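Local atomic coordinates of restriction endonuclease AspBHI (PDB entry 4OC8), a protein that probably binds modified DNA and cuts it, acting as a modification-dependent restriction endonuclease that occurs as a tetramer. Residues D299-V313 against R324-Y338. Sequence-based numbering, arbitrary orientation.
Sequences DFALEAKCYGANNAV and RIKHREFGVLVTTSY
Phe300 lays its CB over the centre of the Phe330 ring, 3.4 Å from the centroid and 11° off the normal, a CH-pi contact. The two rings point the same way with planes 20° apart, but they are slid sidelong and barely overlap; Phe300 CD2 goes on to Val332 CG2. On the face carrying Ala301 and Glu303, the end of the Arg324 guanidinium reaches Leu302 O from one side of its carbonyl plane: NH2 at 2.6 Å and NH1 at 2.9 Å both donate to this one oxygen, which lies in the guanidinium plane, while Ala301 CB lies over one face of the group, toward its rim. The Arg324 chain, bent at chi3, carries both terminal nitrogens to that oxygen, and NH1 also forms a salt bridge to Glu303 OE1 at 2.7 Å, carboxylate and guanidinium planes 69° apart. Asp282 pairs with NE, and Arg320 shares the Glu303 carboxylate. A leucine in place of Arg324 would probably leave Leu302 O without either side-chain donor and Glu303 with one cationic partner fewer. Six parallel bridges, Phe300-Phe330 through Lys305-Thr335, identify 299-305 and 330-335 as the neighbouring strands of a beta-alpha-beta crossover through helix 315-324, consistent with the PDDEXK nuclease fold; alternating bonds such as Glu303 N to Val332 O (2.9 Å) join them. Past the strands, hydroxyls tie the loops together: Thr336 OG1 donates in plane to a lone pair of Tyr307 O, whereas Ser337 OG reaches Asn311 O from above its carbonyl plane, at 2.9 Å. Beside them, Ala312 CB sits over one face of the Tyr338 ring, 3.3 Å from CZ, and Val313 N bonds to Tyr338 O.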
ATOM      1  N   ASP A 299       7.435  -2.026   8.211  1.00 45.57           N
ATOM      2  CA  ASP A 299       7.960  -0.810   8.814  1.00 49.31           C
ATOM      3  C   ASP A 299       8.773  -0.005   7.812  1.00 50.77           C
ATOM      4  O   ASP A 299       9.391  -0.566   6.907  1.00 54.88           O
ATOM      5  CB  ASP A 299       8.779  -1.116  10.073  1.00 55.37           C
ATOM      6  CG  ASP A 299       9.765  -2.261   9.877  1.00 80.07           C
ATOM      7  OD1 ASP A 299      10.045  -2.628   8.716  1.00 76.04           O
ATOM      8  OD2 ASP A 299      10.267  -2.791  10.893  1.00 91.69           O
ATOM      9  N   PHE A 300       8.758   1.315   7.960  1.00 43.91           N
ATOM     10  CA  PHE A 300       9.605   2.158   7.122  1.00 44.39           C
ATOM     11  C   PHE A 300      10.336   3.216   7.929  1.00 47.72           C
ATOM     12  O   PHE A 300       9.891   3.604   9.000  1.00 45.22           O
ATOM     13  CB  PHE A 300       8.807   2.815   5.993  1.00 37.39           C
ATOM     14  CG  PHE A 300       7.721   3.736   6.467  1.00 38.87           C
ATOM     15  CD1 PHE A 300       6.471   3.240   6.808  1.00 45.25           C
ATOM     16  CD2 PHE A 300       7.942   5.097   6.559  1.00 39.88           C
ATOM     17  CE1 PHE A 300       5.464   4.085   7.242  1.00 45.90           C
ATOM     18  CE2 PHE A 300       6.939   5.949   6.994  1.00 49.37           C
ATOM     19  CZ  PHE A 300       5.698   5.441   7.333  1.00 44.89           C
ATOM     20  N   ALA A 301      11.467   3.679   7.409  1.00 50.23           N
ATOM     21  CA  ALA A 301      12.208   4.751   8.064  1.00 39.18           C
ATOM     22  C   ALA A 301      11.906   6.077   7.384  1.00 40.37           C
ATOM     23  O   ALA A 301      11.875   6.157   6.163  1.00 42.01           O
ATOM     24  CB  ALA A 301      13.699   4.466   8.039  1.00 42.17           C
ATOM     25  N   LEU A 302      11.682   7.115   8.180  1.00 38.97           N
ATOM     26  CA  LEU A 302      11.387   8.440   7.655  1.00 39.12           C
ATOM     27  C   LEU A 302      12.612   9.349   7.757  1.00 47.52           C
ATOM     28  O   LEU A 302      13.347   9.308   8.745  1.00 46.84           O
ATOM     29  CB  LEU A 302      10.208   9.052   8.411  1.00 33.84           C
ATOM     30  CG  LEU A 302       9.727  10.433   7.968  1.00 41.33           C
ATOM     31  CD1 LEU A 302       9.297  10.410   6.516  1.00 42.59           C
ATOM     32  CD2 LEU A 302       8.588  10.916   8.852  1.00 36.64           C
ATOM     33  N   GLU A 303      12.836  10.155   6.727  1.00 40.96           N
ATOM     34  CA  GLU A 303      13.918  11.130   6.732  1.00 40.65           C
ATOM     35  C   GLU A 303      13.380  12.422   6.151  1.00 42.76           C
ATOM     36  O   GLU A 303      12.847  12.433   5.045  1.00 45.18           O
ATOM     37  CB  GLU A 303      15.108  10.637   5.906  1.00 37.96           C
ATOM     38  CG  GLU A 303      16.271  11.621   5.837  1.00 50.26           C
ATOM     39  CD  GLU A 303      17.119  11.647   7.106  1.00 59.07           C
ATOM     40  OE1 GLU A 303      17.351  10.570   7.698  1.00 50.61           O
ATOM     41  OE2 GLU A 303      17.559  12.746   7.508  1.00 61.36           O
ATOM     42  N   ALA A 304      13.501  13.510   6.900  1.00 41.64           N
ATOM     43  CA  ALA A 304      12.936  14.781   6.464  1.00 40.01           C
ATOM     44  C   ALA A 304      13.997  15.865   6.395  1.00 45.11           C
ATOM     45  O   ALA A 304      14.617  16.210   7.400  1.00 56.26           O
ATOM     46  CB  ALA A 304      11.810  15.197   7.379  1.00 40.87           C
ATOM     47  N   LYS A 305      14.202  16.400   5.199  1.00 42.24           N
ATOM     48  CA  LYS A 305      15.219  17.416   4.984  1.00 43.39           C
ATOM     49  C   LYS A 305      14.593  18.734   4.557  1.00 37.77           C
ATOM     50  O   LYS A 305      14.194  18.893   3.409  1.00 43.44           O
ATOM     51  CB  LYS A 305      16.234  16.950   3.935  1.00 43.77           C
ATOM     52  CG  LYS A 305      16.947  15.646   4.285  1.00 47.43           C
ATOM     53  CD  LYS A 305      17.647  15.722   5.640  1.00 54.27           C
ATOM     54  CE  LYS A 305      18.752  16.763   5.655  1.00 49.37           C
ATOM     55  NZ  LYS A 305      19.469  16.780   6.961  1.00 66.61           N
ATOM     56  N   CYS A 306      14.519  19.677   5.487  1.00 43.93           N
ATOM     57  CA  CYS A 306      13.979  21.002   5.206  1.00 47.45           C
ATOM     58  C   CYS A 306      15.049  21.887   4.570  1.00 45.26           C
ATOM     59  O   CYS A 306      15.827  22.533   5.268  1.00 52.19           O
ATOM     60  CB  CYS A 306      13.466  21.644   6.493  1.00 42.09           C
ATOM     61  SG  CYS A 306      12.183  22.866   6.242  1.00 46.21           S
ATOM     62  N   TYR A 307      15.076  21.913   3.240  1.00 52.71           N
ATOM     63  CA  TYR A 307      16.102  22.634   2.490  1.00 47.98           C
ATOM     64  C   TYR A 307      15.522  23.747   1.624  1.00 52.72           C
ATOM     65  O   TYR A 307      14.338  23.738   1.284  1.00 48.19           O
ATOM     66  CB  TYR A 307      16.860  21.678   1.568  1.00 33.32           C
ATOM     67  CG  TYR A 307      17.939  20.863   2.229  1.00 41.00           C
ATOM     68  CD1 TYR A 307      18.004  20.741   3.609  1.00 42.56           C
ATOM     69  CD2 TYR A 307      18.909  20.225   1.470  1.00 37.05           C
ATOM     70  CE1 TYR A 307      19.000  19.992   4.215  1.00 41.11           C
ATOM     71  CE2 TYR A 307      19.907  19.479   2.063  1.00 36.59           C
ATOM     72  CZ  TYR A 307      19.950  19.365   3.436  1.00 42.40           C
ATOM     73  OH  TYR A 307      20.946  18.620   4.034  1.00 45.50           O
ATOM     74  N   GLY A 308      16.375  24.700   1.260  1.00 48.89           N
ATOM     75  CA  GLY A 308      16.034  25.674   0.242  1.00 51.19           C
ATOM     76  C   GLY A 308      16.289  25.056  -1.120  1.00 54.67           C
ATOM     77  O   GLY A 308      17.098  24.131  -1.241  1.00 45.32           O
ATOM     78  N   ALA A 309      15.606  25.562  -2.142  1.00 53.38           N
ATOM     79  CA  ALA A 309      15.711  25.007  -3.488  1.00 46.59           C
ATOM     80  C   ALA A 309      17.131  25.095  -4.054  1.00 59.48           C
ATOM     81  O   ALA A 309      17.489  24.361  -4.976  1.00 67.72           O
ATOM     82  CB  ALA A 309      14.729  25.690  -4.413  1.00 46.42           C
ATOM     83  N   ASN A 310      17.939  25.992  -3.497  1.00 55.36           N
ATOM     84  CA  ASN A 310      19.321  26.154  -3.933  1.00 54.77           C
ATOM     85  C   ASN A 310      20.255  25.084  -3.368  1.00 49.36           C
ATOM     86  O   ASN A 310      21.402  24.965  -3.793  1.00 56.06           O
ATOM     87  CB  ASN A 310      19.841  27.560  -3.587  1.00 68.83           C
ATOM     88  CG  ASN A 310      19.714  27.896  -2.103  1.00 64.34           C
ATOM     89  OD1 ASN A 310      18.662  27.698  -1.490  1.00 53.10           O
ATOM     90  ND2 ASN A 310      20.790  28.415  -1.523  1.00 64.33           N
ATOM     91  N   ASN A 311      19.756  24.312  -2.409  1.00 53.91           N
ATOM     92  CA  ASN A 311      20.557  23.283  -1.757  1.00 52.21           C
ATOM     93  C   ASN A 311      19.965  21.905  -1.978  1.00 44.22           C
ATOM     94  O   ASN A 311      18.915  21.579  -1.430  1.00 55.39           O
ATOM     95  CB  ASN A 311      20.663  23.556  -0.258  1.00 51.61           C
ATOM     96  CG  ASN A 311      21.226  24.924   0.043  1.00 51.39           C
ATOM     97  OD1 ASN A 311      20.520  25.804   0.535  1.00 59.40           O
ATOM     98  ND2 ASN A 311      22.505  25.114  -0.250  1.00 56.06           N
ATOM     99  N   ALA A 312      20.649  21.098  -2.776  1.00 42.09           N
ATOM    100  CA  ALA A 312      20.143  19.787  -3.156  1.00 43.69           C
ATOM    101  C   ALA A 312      20.273  18.778  -2.025  1.00 38.99           C
ATOM    102  O   ALA A 312      21.071  18.959  -1.107  1.00 44.77           O
ATOM    103  CB  ALA A 312      20.882  19.283  -4.383  1.00 50.62           C
ATOM    104  N   VAL A 313      19.482  17.714  -2.093  1.00 38.43           N
ATOM    105  CA  VAL A 313      19.698  16.573  -1.217  1.00 44.40           C
ATOM    106  C   VAL A 313      20.670  15.630  -1.914  1.00 45.97           C
ATOM    107  O   VAL A 313      20.431  15.193  -3.037  1.00 45.90           O
ATOM    108  CB  VAL A 313      18.385  15.853  -0.871  1.00 41.38           C
ATOM    109  CG1 VAL A 313      18.668  14.495  -0.254  1.00 36.25           C
ATOM    110  CG2 VAL A 313      17.556  16.711   0.077  1.00 43.54           C
ATOM    111  N   ARG A 324      19.592   3.658   7.732  1.00 51.78           N
ATOM    112  CA  ARG A 324      18.477   3.453   8.660  1.00 48.58           C
ATOM    113  C   ARG A 324      17.415   2.449   8.190  1.00 57.67           C
ATOM    114  O   ARG A 324      16.563   2.041   8.983  1.00 54.20           O
ATOM    115  CB  ARG A 324      17.826   4.786   9.041  1.00 43.58           C
ATOM    116  CG  ARG A 324      18.640   5.586  10.045  1.00 52.19           C
ATOM    117  CD  ARG A 324      18.076   6.977  10.259  1.00 47.62           C
ATOM    118  NE  ARG A 324      16.652   6.947  10.563  1.00 45.59           N
ATOM    119  CZ  ARG A 324      15.746   7.694   9.944  1.00 45.78           C
ATOM    120  NH1 ARG A 324      16.121   8.537   8.991  1.00 46.00           N
ATOM    121  NH2 ARG A 324      14.467   7.601  10.280  1.00 40.49           N
ATOM    122  N   ILE A 325      17.450   2.048   6.919  1.00 55.26           N
ATOM    123  CA  ILE A 325      16.448   1.091   6.430  1.00 57.87           C
ATOM    124  C   ILE A 325      16.954  -0.345   6.360  1.00 59.70           C
ATOM    125  O   ILE A 325      16.317  -1.198   5.740  1.00 68.16           O
ATOM    126  CB  ILE A 325      15.872   1.474   5.044  1.00 50.19           C
ATOM    127  CG1 ILE A 325      16.958   1.418   3.971  1.00 45.75           C
ATOM    128  CG2 ILE A 325      15.203   2.839   5.091  1.00 45.21           C
ATOM    129  CD1 ILE A 325      16.479   1.864   2.628  1.00 40.77           C
ATOM    130  N   LYS A 326      18.094  -0.608   6.990  1.00 56.59           N
ATOM    131  CA  LYS A 326      18.689  -1.943   6.984  1.00 70.35           C
ATOM    132  C   LYS A 326      17.702  -3.018   7.430  1.00 76.06           C
ATOM    133  O   LYS A 326      17.497  -4.010   6.730  1.00 86.79           O
ATOM    134  CB  LYS A 326      19.931  -1.984   7.884  1.00 81.17           C
ATOM    135  CG  LYS A 326      21.257  -1.681   7.186  1.00 79.97           C
ATOM    136  CD  LYS A 326      21.715  -2.848   6.318  1.00 88.03           C
ATOM    137  CE  LYS A 326      23.197  -2.749   5.977  1.00 72.73           C
ATOM    138  NZ  LYS A 326      23.550  -1.454   5.331  1.00 87.48           N
ATOM    139  N   HIS A 327      17.087  -2.811   8.590  1.00 67.16           N
ATOM    140  CA  HIS A 327      16.198  -3.812   9.172  1.00 71.47           C
ATOM    141  C   HIS A 327      14.731  -3.515   8.892  1.00 79.57           C
ATOM    142  O   HIS A 327      13.841  -4.134   9.478  1.00 88.19           O
ATOM    143  CB  HIS A 327      16.425  -3.918  10.681  1.00 78.98           C
ATOM    144  CG  HIS A 327      17.788  -4.419  11.056  1.00 97.00           C
ATOM    145  ND1 HIS A 327      18.336  -4.217  12.303  1.00 86.28           N
ATOM    146  CD2 HIS A 327      18.708  -5.114  10.346  1.00 89.38           C
ATOM    147  CE1 HIS A 327      19.539  -4.764  12.346  1.00 86.14           C
ATOM    148  NE2 HIS A 327      19.788  -5.313  11.172  1.00 85.79           N
ATOM    149  N   ARG A 328      14.481  -2.569   7.995  1.00 74.51           N
ATOM    150  CA  ARG A 328      13.115  -2.187   7.657  1.00 63.01           C
ATOM    151  C   ARG A 328      12.846  -2.383   6.170  1.00 59.40           C
ATOM    152  O   ARG A 328      13.775  -2.477   5.369  1.00 63.61           O
ATOM    153  CB  ARG A 328      12.850  -0.745   8.084  1.00 60.47           C
ATOM    154  CG  ARG A 328      13.325  -0.461   9.500  1.00 64.95           C
ATOM    155  CD  ARG A 328      12.417   0.499  10.234  1.00 61.53           C
ATOM    156  NE  ARG A 328      12.320   0.151  11.649  1.00 58.53           N
ATOM    157  CZ  ARG A 328      13.196   0.534  12.571  1.00 69.00           C
ATOM    158  NH1 ARG A 328      14.239   1.281  12.224  1.00 69.02           N
ATOM    159  NH2 ARG A 328      13.030   0.171  13.836  1.00 64.37           N
ATOM    160  N   GLU A 329      11.570  -2.459   5.811  1.00 55.06           N
ATOM    161  CA  GLU A 329      11.180  -2.783   4.443  1.00 58.09           C
ATOM    162  C   GLU A 329      11.532  -1.674   3.466  1.00 46.93           C
ATOM    163  O   GLU A 329      12.039  -1.937   2.375  1.00 55.74           O
ATOM    164  CB  GLU A 329       9.683  -3.092   4.367  1.00 59.51           C
ATOM    165  CG  GLU A 329       9.190  -4.027   5.462  1.00 73.49           C
ATOM    166  CD  GLU A 329       9.901  -5.367   5.472  1.00 94.17           C
ATOM    167  OE1 GLU A 329      10.346  -5.822   4.394  1.00101.70           O
ATOM    168  OE2 GLU A 329      10.013  -5.964   6.564  1.00103.74           O
ATOM    169  N   PHE A 330      11.261  -0.433   3.854  1.00 39.64           N
ATOM    170  CA  PHE A 330      11.579   0.700   2.991  1.00 41.16           C
ATOM    171  C   PHE A 330      11.808   2.020   3.738  1.00 39.72           C
ATOM    172  O   PHE A 330      11.757   2.075   4.969  1.00 39.61           O
ATOM    173  CB  PHE A 330      10.505   0.866   1.912  1.00 37.06           C
ATOM    174  CG  PHE A 330       9.156   1.258   2.443  1.00 41.87           C
ATOM    175  CD1 PHE A 330       8.325   0.316   3.039  1.00 40.29           C
ATOM    176  CD2 PHE A 330       8.709   2.566   2.331  1.00 32.20           C
ATOM    177  CE1 PHE A 330       7.079   0.674   3.521  1.00 33.05           C
ATOM    178  CE2 PHE A 330       7.467   2.930   2.807  1.00 32.49           C
ATOM    179  CZ  PHE A 330       6.648   1.984   3.402  1.00 36.87           C
ATOM    180  N   GLY A 331      12.076   3.077   2.978  1.00 32.63           N
ATOM    181  CA  GLY A 331      12.272   4.396   3.546  1.00 36.96           C
ATOM    182  C   GLY A 331      11.577   5.486   2.749  1.00 42.25           C
ATOM    183  O   GLY A 331      11.445   5.381   1.531  1.00 47.91           O
ATOM    184  N   VAL A 332      11.120   6.527   3.438  1.00 37.65           N
ATOM    185  CA  VAL A 332      10.539   7.697   2.791  1.00 37.92           C
ATOM    186  C   VAL A 332      11.411   8.913   3.078  1.00 37.99           C
ATOM    187  O   VAL A 332      11.801   9.150   4.220  1.00 40.49           O
ATOM    188  CB  VAL A 332       9.108   8.003   3.300  1.00 35.95           C
ATOM    189  CG1 VAL A 332       8.459   9.078   2.443  1.00 36.47           C
ATOM    190  CG2 VAL A 332       8.255   6.756   3.313  1.00 29.99           C
ATOM    191  N   LEU A 333      11.720   9.676   2.037  1.00 38.49           N
ATOM    192  CA  LEU A 333      12.494  10.897   2.187  1.00 32.70           C
ATOM    193  C   LEU A 333      11.668  12.075   1.730  1.00 36.59           C
ATOM    194  O   LEU A 333      11.413  12.233   0.539  1.00 49.63           O
ATOM    195  CB  LEU A 333      13.786  10.833   1.375  1.00 32.71           C
ATOM    196  CG  LEU A 333      14.626  12.111   1.392  1.00 36.16           C
ATOM    197  CD1 LEU A 333      16.036  11.813   1.860  1.00 41.06           C
ATOM    198  CD2 LEU A 333      14.650  12.771   0.024  1.00 41.70           C
ATOM    199  N   VAL A 334      11.247  12.902   2.679  1.00 41.21           N
ATOM    200  CA  VAL A 334      10.495  14.108   2.360  1.00 42.84           C
ATOM    201  C   VAL A 334      11.428  15.314   2.377  1.00 40.76           C
ATOM    202  O   VAL A 334      12.219  15.479   3.298  1.00 46.76           O
ATOM    203  CB  VAL A 334       9.341  14.321   3.354  1.00 34.96           C
ATOM    204  CG1 VAL A 334       8.588  15.603   3.036  1.00 28.95           C
ATOM    205  CG2 VAL A 334       8.405  13.123   3.333  1.00 34.57           C
ATOM    206  N   THR A 335      11.348  16.147   1.349  1.00 38.26           N
ATOM    207  CA  THR A 335      12.194  17.327   1.278  1.00 43.53           C
ATOM    208  C   THR A 335      11.500  18.487   0.580  1.00 43.37           C
ATOM    209  O   THR A 335      10.785  18.299  -0.408  1.00 42.67           O
ATOM    210  CB  THR A 335      13.520  17.036   0.552  1.00 48.59           C
ATOM    211  OG1 THR A 335      14.197  18.272   0.287  1.00 44.74           O
ATOM    212  CG2 THR A 335      13.262  16.317  -0.761  1.00 41.55           C
ATOM    213  N   THR A 336      11.720  19.690   1.101  1.00 38.27           N
ATOM    214  CA  THR A 336      11.202  20.903   0.481  1.00 45.49           C
ATOM    215  C   THR A 336      12.116  21.376  -0.650  1.00 45.90           C
ATOM    216  O   THR A 336      11.938  22.464  -1.190  1.00 41.26           O
ATOM    217  CB  THR A 336      11.022  22.033   1.513  1.00 46.08           C
ATOM    218  OG1 THR A 336      12.138  22.044   2.417  1.00 40.14           O
ATOM    219  CG2 THR A 336       9.741  21.825   2.302  1.00 42.32           C
ATOM    220  N   SER A 337      13.095  20.550  -1.001  1.00 42.68           N
ATOM    221  CA  SER A 337      13.981  20.840  -2.117  1.00 39.91           C
ATOM    222  C   SER A 337      13.991  19.668  -3.086  1.00 46.32           C
ATOM    223  O   SER A 337      13.044  18.887  -3.130  1.00 48.06           O
ATOM    224  CB  SER A 337      15.392  21.101  -1.604  1.00 48.95           C
ATOM    225  OG  SER A 337      16.305  21.250  -2.673  1.00 52.13           O
ATOM    226  N   TYR A 338      15.066  19.546  -3.859  1.00 52.54           N
ATOM    227  CA  TYR A 338      15.202  18.453  -4.816  1.00 40.80           C
ATOM    228  C   TYR A 338      16.385  17.548  -4.475  1.00 44.90           C
ATOM    229  O   TYR A 338      17.280  17.932  -3.723  1.00 46.68           O
ATOM    230  CB  TYR A 338      15.377  19.005  -6.227  1.00 47.09           C
ATOM    231  CG  TYR A 338      16.774  19.515  -6.523  1.00 54.46           C
ATOM    232  CD1 TYR A 338      17.221  20.723  -5.999  1.00 51.16           C
ATOM    233  CD2 TYR A 338      17.641  18.792  -7.334  1.00 49.79           C
ATOM    234  CE1 TYR A 338      18.494  21.193  -6.268  1.00 52.53           C
ATOM    235  CE2 TYR A 338      18.913  19.256  -7.608  1.00 61.50           C
ATOM    236  CZ  TYR A 338      19.334  20.457  -7.077  1.00 63.18           C
ATOM    237  OH  TYR A 338      20.606  20.912  -7.350  1.00 51.61           O
TER